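Local coordinates for acetoin utilization protein AcuB, putative (PDB 2O16), which is of unknown function but carries a tandem pair of CBS domains and may take part in acetoin utilization, at residues A[76-80]-A[81-85]; A[128-131]-A[132-136]. All blocks are in the same frame, centred on the assembly; numbering follows the deposited sequence.

Contact 1. Residues A[76-80]-A[81-85]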
ATOM      1  N   PHE A  76      -8.851 -12.274 -15.948  1.00 33.07           N
ATOM      2  CA  PHE A  76      -8.089 -11.082 -16.265  1.00 32.44           C
ATOM      3  C   PHE A  76      -8.971  -9.835 -16.360  1.00 31.72           C
ATOM      4  O   PHE A  76      -8.489  -8.760 -16.079  1.00 31.35           O
ATOM      5  CB  PHE A  76      -7.251 -11.286 -17.547  1.00 33.71           C
ATOM      6  CG  PHE A  76      -8.070 -11.400 -18.814  1.00 34.58           C
ATOM      7  CD1 PHE A  76      -8.937 -12.476 -19.017  1.00 37.73           C
ATOM      8  CD2 PHE A  76      -7.968 -10.430 -19.807  1.00 36.73           C
ATOM      9  CE1 PHE A  76      -9.713 -12.571 -20.187  1.00 39.29           C
ATOM     10  CE2 PHE A  76      -8.726 -10.524 -20.985  1.00 37.74           C
ATOM     11  CZ  PHE A  76      -9.603 -11.597 -21.171  1.00 37.73           C
ATOM     12  N   GLU A  77     -10.260  -9.992 -16.693  1.00 30.66           N
ATOM     13  CA  GLU A  77     -11.199  -8.886 -16.945  0.50 30.82           C
ATOM     14  C   GLU A  77     -11.985  -8.406 -15.713  1.00 29.88           C
ATOM     15  O   GLU A  77     -12.717  -7.412 -15.787  1.00 30.07           O
ATOM     16  CB  GLU A  77     -12.198  -9.276 -18.050  0.50 30.59           C
ATOM     17  CG  GLU A  77     -12.886 -10.635 -17.840  0.50 31.56           C
ATOM     18  CD  GLU A  77     -13.909 -10.969 -18.919  0.50 32.01           C
ATOM     19  OE1 GLU A  77     -14.854 -10.182 -19.120  0.50 33.71           O
ATOM     20  OE2 GLU A  77     -13.784 -12.044 -19.552  0.50 35.32           O
ATOM     21  N   THR A  78     -11.880  -9.142 -14.611  1.00 28.32           N
ATOM     22  CA  THR A  78     -12.612  -8.786 -13.394  1.00 27.25           C
ATOM     23  C   THR A  78     -12.320  -7.337 -12.996  1.00 24.16           C
ATOM     24  O   THR A  78     -11.167  -6.979 -12.871  1.00 24.89           O
ATOM     25  CB  THR A  78     -12.202  -9.683 -12.218  1.00 27.51           C
ATOM     26  OG1 THR A  78     -12.338 -11.056 -12.602  1.00 31.20           O
ATOM     27  CG2 THR A  78     -13.102  -9.406 -11.025  1.00 28.24           C
ATOM     28  N   PRO A  79     -13.355  -6.501 -12.808  1.00 22.88           N
ATOM     29  CA  PRO A  79     -13.097  -5.149 -12.309  1.00 21.52           C
ATOM     30  C   PRO A  79     -12.478  -5.157 -10.905  1.00 21.47           C
ATOM     31  O   PRO A  79     -12.794  -6.036 -10.105  1.00 20.81           O
ATOM     32  CB  PRO A  79     -14.470  -4.499 -12.270  1.00 21.99           C
ATOM     33  CG  PRO A  79     -15.323  -5.321 -13.162  1.00 23.80           C
ATOM     34  CD  PRO A  79     -14.789  -6.727 -13.055  1.00 23.19           C
ATOM     35  N   LEU A  80     -11.547  -4.237 -10.653  1.00 20.30           N
ATOM     36  CA  LEU A  80     -10.846  -4.188  -9.358  1.00 21.08           C
ATOM     37  C   LEU A  80     -11.783  -4.017  -8.161  1.00 21.99           C
ATOM     38  O   LEU A  80     -11.511  -4.580  -7.083  1.00 21.92           O
ATOM     39  CB  LEU A  80      -9.735  -3.125  -9.373  1.00 20.55           C
ATOM     40  CG  LEU A  80      -8.587  -3.532 -10.323  1.00 20.56           C
ATOM     41  CD1 LEU A  80      -7.750  -2.374 -10.739  1.00 18.43           C
ATOM     42  CD2 LEU A  80      -7.696  -4.684  -9.724  1.00 20.19           C
ATOM     43  N   PHE A  81     -12.879  -3.265  -8.325  1.00 22.85           N
ATOM     44  CA  PHE A  81     -13.861  -3.171  -7.226  1.00 24.16           C
ATOM     45  C   PHE A  81     -14.393  -4.551  -6.749  1.00 25.46           C
ATOM     46  O   PHE A  81     -14.801  -4.691  -5.577  1.00 24.83           O
ATOM     47  CB  PHE A  81     -14.992  -2.155  -7.501  1.00 24.65           C
ATOM     48  CG  PHE A  81     -16.050  -2.632  -8.494  1.00 25.92           C
ATOM     49  CD1 PHE A  81     -17.047  -3.546  -8.103  1.00 29.00           C
ATOM     50  CD2 PHE A  81     -16.065  -2.146  -9.795  1.00 25.58           C
ATOM     51  CE1 PHE A  81     -18.020  -3.981  -9.025  1.00 29.84           C
ATOM     52  CE2 PHE A  81     -17.020  -2.558 -10.712  1.00 27.35           C
ATOM     53  CZ  PHE A  81     -18.006  -3.488 -10.326  1.00 28.81           C
ATOM     54  N   GLU A  82     -14.387  -5.547  -7.639  1.00 25.66           N
ATOM     55  CA  GLU A  82     -14.781  -6.926  -7.260  1.00 28.51           C
ATOM     56  C   GLU A  82     -13.659  -7.708  -6.579  1.00 27.59           C
ATOM     57  O   GLU A  82     -13.913  -8.713  -5.922  1.00 28.75           O
ATOM     58  CB  GLU A  82     -15.297  -7.717  -8.478  1.00 28.16           C
ATOM     59  CG  GLU A  82     -16.599  -7.151  -9.009  1.00 31.11           C
ATOM     60  CD  GLU A  82     -17.261  -7.984 -10.092  1.00 33.02           C
ATOM     61  OE1 GLU A  82     -16.654  -8.957 -10.599  1.00 36.95           O
ATOM     62  OE2 GLU A  82     -18.421  -7.648 -10.435  1.00 38.83           O
ATOM     63  N   VAL A  83     -12.415  -7.295  -6.793  1.00 27.04           N
ATOM     64  CA  VAL A  83     -11.267  -8.017  -6.239  1.00 26.77           C
ATOM     65  C   VAL A  83     -10.845  -7.421  -4.883  1.00 25.85           C
ATOM     66  O   VAL A  83     -10.462  -8.153  -3.951  1.00 26.51           O
ATOM     67  CB  VAL A  83     -10.080  -8.018  -7.235  1.00 27.16           C
ATOM     68  CG1 VAL A  83      -8.836  -8.689  -6.631  1.00 29.20           C
ATOM     69  CG2 VAL A  83     -10.483  -8.721  -8.586  1.00 27.62           C
ATOM     70  N   MET A  84     -10.923  -6.101  -4.753  1.00 23.14           N
ATOM     71  CA  MET A  84     -10.388  -5.465  -3.546  1.00 21.57           C
ATOM     72  C   MET A  84     -11.256  -5.800  -2.309  1.00 20.79           C
ATOM     73  O   MET A  84     -12.500  -5.922  -2.394  1.00 19.72           O
ATOM     74  CB  MET A  84     -10.276  -3.946  -3.731  1.00 20.30           C
ATOM     75  CG  MET A  84     -11.616  -3.240  -3.777  1.00 19.43           C
ATOM     76  SD  MET A  84     -11.416  -1.586  -4.468  1.00 21.43           S
ATOM     77  CE  MET A  84     -13.020  -0.844  -4.126  1.00 21.85           C
ATOM     78  N   HIS A  85     -10.576  -5.954  -1.174  1.00 19.68           N
ATOM     79  CA  HIS A  85     -11.227  -6.199   0.109  1.00 19.74           C
ATOM     80  C   HIS A  85     -12.059  -5.000   0.511  1.00 19.09           C
ATOM     81  O   HIS A  85     -11.631  -3.860   0.311  1.00 18.53           O
ATOM     82  CB  HIS A  85     -10.156  -6.470   1.176  1.00 19.82           C
ATOM     83  CG  HIS A  85      -9.635  -7.871   1.128  1.00 23.22           C
ATOM     84  ND1 HIS A  85     -10.471  -8.972   1.137  1.00 30.88           N
ATOM     85  CD2 HIS A  85      -8.379  -8.356   1.047  1.00 26.39           C
ATOM     86  CE1 HIS A  85      -9.744 -10.076   1.071  1.00 28.33           C
ATOM     87  NE2 HIS A  85      -8.474  -9.729   1.019  1.00 26.83           N
TER

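Contact 2. Residues A[128-131]-A[132-136]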
ATOM      1  N   ASP A 128       9.591   0.457   2.114  1.00 18.38           N
ATOM      2  CA  ASP A 128       9.897   1.629   2.929  1.00 18.02           C
ATOM      3  C   ASP A 128      10.659   1.291   4.218  1.00 18.38           C
ATOM      4  O   ASP A 128      11.545   2.064   4.650  1.00 19.13           O
ATOM      5  CB  ASP A 128       8.621   2.428   3.249  1.00 18.04           C
ATOM      6  CG  ASP A 128       7.920   2.911   1.998  1.00 19.39           C
ATOM      7  OD1 ASP A 128       8.601   3.482   1.112  1.00 20.82           O
ATOM      8  OD2 ASP A 128       6.704   2.677   1.881  1.00 19.85           O
ATOM      9  N   PHE A 129      10.291   0.175   4.840  1.00 17.45           N
ATOM     10  CA  PHE A 129      10.999  -0.326   6.025  1.00 16.71           C
ATOM     11  C   PHE A 129      12.413  -0.773   5.720  1.00 16.94           C
ATOM     12  O   PHE A 129      13.302  -0.590   6.539  1.00 15.43           O
ATOM     13  CB  PHE A 129      10.228  -1.464   6.688  1.00 16.07           C
ATOM     14  CG  PHE A 129       8.961  -1.006   7.362  1.00 17.58           C
ATOM     15  CD1 PHE A 129       9.008  -0.079   8.397  1.00 17.33           C
ATOM     16  CD2 PHE A 129       7.722  -1.473   6.934  1.00 21.04           C
ATOM     17  CE1 PHE A 129       7.806   0.368   9.022  1.00 20.46           C
ATOM     18  CE2 PHE A 129       6.519  -1.045   7.569  1.00 20.16           C
ATOM     19  CZ  PHE A 129       6.578  -0.126   8.585  1.00 17.30           C
ATOM     20  N   VAL A 130      12.628  -1.370   4.546  1.00 16.91           N
ATOM     21  CA  VAL A 130      14.027  -1.641   4.146  1.00 17.20           C
ATOM     22  C   VAL A 130      14.888  -0.371   4.140  1.00 16.47           C
ATOM     23  O   VAL A 130      15.986  -0.355   4.668  1.00 15.92           O
ATOM     24  CB  VAL A 130      14.098  -2.366   2.770  1.00 16.86           C
ATOM     25  CG1 VAL A 130      15.573  -2.559   2.340  1.00 17.96           C
ATOM     26  CG2 VAL A 130      13.383  -3.734   2.831  1.00 16.95           C
ATOM     27  N   THR A 131      14.382   0.703   3.527  1.00 17.63           N
ATOM     28  CA  THR A 131      15.077   1.966   3.416  1.00 18.73           C
ATOM     29  C   THR A 131      15.359   2.543   4.792  1.00 19.76           C
ATOM     30  O   THR A 131      16.474   2.994   5.097  1.00 18.18           O
ATOM     31  CB  THR A 131      14.238   2.995   2.616  1.00 19.28           C
ATOM     32  OG1 THR A 131      14.048   2.513   1.284  1.00 21.74           O
ATOM     33  CG2 THR A 131      14.956   4.378   2.543  1.00 21.93           C
ATOM     34  N   ILE A 132      14.338   2.520   5.636  1.00 19.56           N
ATOM     35  CA  ILE A 132      14.528   3.052   6.957  1.00 20.98           C
ATOM     36  C   ILE A 132      15.499   2.175   7.797  1.00 19.20           C
ATOM     37  O   ILE A 132      16.310   2.725   8.549  1.00 20.00           O
ATOM     38  CB  ILE A 132      13.164   3.418   7.620  1.00 22.23           C
ATOM     39  CG1 ILE A 132      13.323   4.675   8.486  1.00 27.10           C
ATOM     40  CG2 ILE A 132      12.593   2.266   8.413  1.00 23.92           C
ATOM     41  CD1 ILE A 132      13.236   5.979   7.699  1.00 32.94           C
ATOM     42  N   ALA A 133      15.470   0.848   7.628  1.00 18.70           N
ATOM     43  CA  ALA A 133      16.456  -0.037   8.313  1.00 17.64           C
ATOM     44  C   ALA A 133      17.900   0.299   7.896  1.00 17.25           C
ATOM     45  O   ALA A 133      18.827   0.348   8.740  1.00 16.68           O
ATOM     46  CB  ALA A 133      16.153  -1.546   8.030  1.00 17.70           C
ATOM     47  N   ILE A 134      18.087   0.518   6.597  1.00 17.42           N
ATOM     48  CA  ILE A 134      19.409   0.921   6.068  1.00 18.05           C
ATOM     49  C   ILE A 134      19.866   2.241   6.715  1.00 19.45           C
ATOM     50  O   ILE A 134      20.998   2.336   7.224  1.00 20.59           O
ATOM     51  CB  ILE A 134      19.382   1.038   4.525  1.00 18.06           C
ATOM     52  CG1 ILE A 134      19.173  -0.349   3.880  1.00 16.94           C
ATOM     53  CG2 ILE A 134      20.699   1.712   3.957  1.00 17.41           C
ATOM     54  CD1 ILE A 134      18.778  -0.268   2.332  1.00 17.65           C
ATOM     55  N   ASN A 135      18.992   3.252   6.731  1.00 19.19           N
ATOM     56  CA  ASN A 135      19.388   4.541   7.295  1.00 20.98           C
ATOM     57  C   ASN A 135      19.712   4.437   8.782  1.00 19.17           C
ATOM     58  O   ASN A 135      20.644   5.078   9.254  1.00 19.12           O
ATOM     59  CB  ASN A 135      18.357   5.649   7.031  1.00 21.75           C
ATOM     60  CG  ASN A 135      18.145   5.922   5.555  1.00 26.09           C
ATOM     61  OD1 ASN A 135      17.064   6.361   5.143  1.00 29.66           O
ATOM     62  ND2 ASN A 135      19.153   5.622   4.741  1.00 28.19           N
ATOM     63  N   LEU A 136      18.948   3.635   9.516  1.00 18.33           N
ATOM     64  CA  LEU A 136      19.235   3.425  10.949  1.00 18.36           C
ATOM     65  C   LEU A 136      20.556   2.672  11.164  1.00 18.44           C
ATOM     66  O   LEU A 136      21.327   2.997  12.066  1.00 17.21           O
ATOM     67  CB  LEU A 136      18.087   2.675  11.626  1.00 18.24           C
ATOM     68  CG  LEU A 136      16.790   3.514  11.694  1.00 18.63           C
ATOM     69  CD1 LEU A 136      15.566   2.671  12.058  1.00 19.20           C
ATOM     70  CD2 LEU A 136      16.921   4.712  12.656  1.00 20.60           C
TER

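Contact 1. Residues A[76-80]-A[81-85]
Pro79 and Leu80 turn their carbonyls onto the amides of Glu82, Val83 and Met84, winding the chain into a single short, weakly bonded helical turn. Glu82 N reaches Pro79 O at 3.0 Å, standing well above the carbonyl plane. Leu80 O is gripped twice: Met84 N comes in almost head-on to the carbonyl at 2.8 Å, whereas Val83 N, 2.9 Å away, lies 63° out of its plane. The Met84 bond is also the straighter of the two.

Pro79 and Phe81 run side by side and point the same way, the proline CB resting 3.6 Å from CE2 of the Phe81 ring. CG of Phe81 sits between its own backbone N and carbonyl carbon (chi1 76°), which brings the ring alongside the proline; Arg20 makes a cation-pi contact with the same ring. This turn, at the start of the second CBS motif's sequence, packs on elements of the first: Leu80 points away from the turn and is buried against Ala27, Ile41 and Val52, and Met84 joins it on Ile41 and Val52, while backbone hydrogen bonds pair Thr78 with Leu24, Leu80 with His22 and Phe81 with Arg20.

The methyl CG2 of Thr78 meets two side chains, crossing each at about a right angle. CG2 of Val83 is 3.6 Å from CG2 of Thr78, an apolar touch, and Glu82 OE1 approaches the same methyl at an equal distance. The extended glutamate chain lies alongside Pro79, bringing Glu82 OE1 to 3.8 Å from the proline CD, a van der Waals approach of the carboxylate to aliphatic carbon.

Contact 2. Residues A[128-131]-A[132-136]
Asp128 and Phe129 give their carbonyls to Ile132 N and Ala133 N, the first two of four successive i to i+4 bonds in the regular alpha-helix 126-141, the closing helix of the second CBS motif. The Asp128 carboxylate is buried and bonded outside this turn, OD1 to the Thr12 hydroxyl and OD2 to Thr125 N. Phe129 packs its ring on Leu97, Ala101 and Met104 of helix 97-106, and Ile132 CG2 approaches the ring obliquely, 4.3 Å from Phe129 CD1; that methyl is nearer the backbone, 3.5 Å from Phe129 O. Met10 touches Asp128, Phe129 and Ile132 alike.

Val130, on the exposed side, bonds through its carbonyl to Ile134 N and sets CG1 3.9 Å from Ile134 CD1. The two side chains cross obliquely, and Ile134 CG1 is 3.3 Å from Val130 O. Thr131 O receives Asn135 N at 3.0 Å and 163°. With CG2 of Thr131 anti to the backbone N, it is the methyl that comes nearest the Asn135 side chain, which runs beside Thr131 in the same direction; Asn135 OD1 stops 3.9 Å from that CG2.

From the N terminus the chain first lays down Met10 and strand 12-13, which joins the sheet of 112-116 and 119-124, and then builds helix 24-34, strands 38-42 and 48-53 and helix 54-64. At contact 1, residues 76-85 end the connection after helix 54-64 with one helical turn laid against those elements. Helix 97-106 and strands 112-116 and 119-124 follow, and contact 2 then lies within helix 126-141, which packs on helix 97-106 and on Met10. Each contact is local and closes no long loop; the two are in series, neither nested nor crossing. Contacts 1 and 2 have their centres 32 Å apart. They lie on opposite sides of the chain's centre.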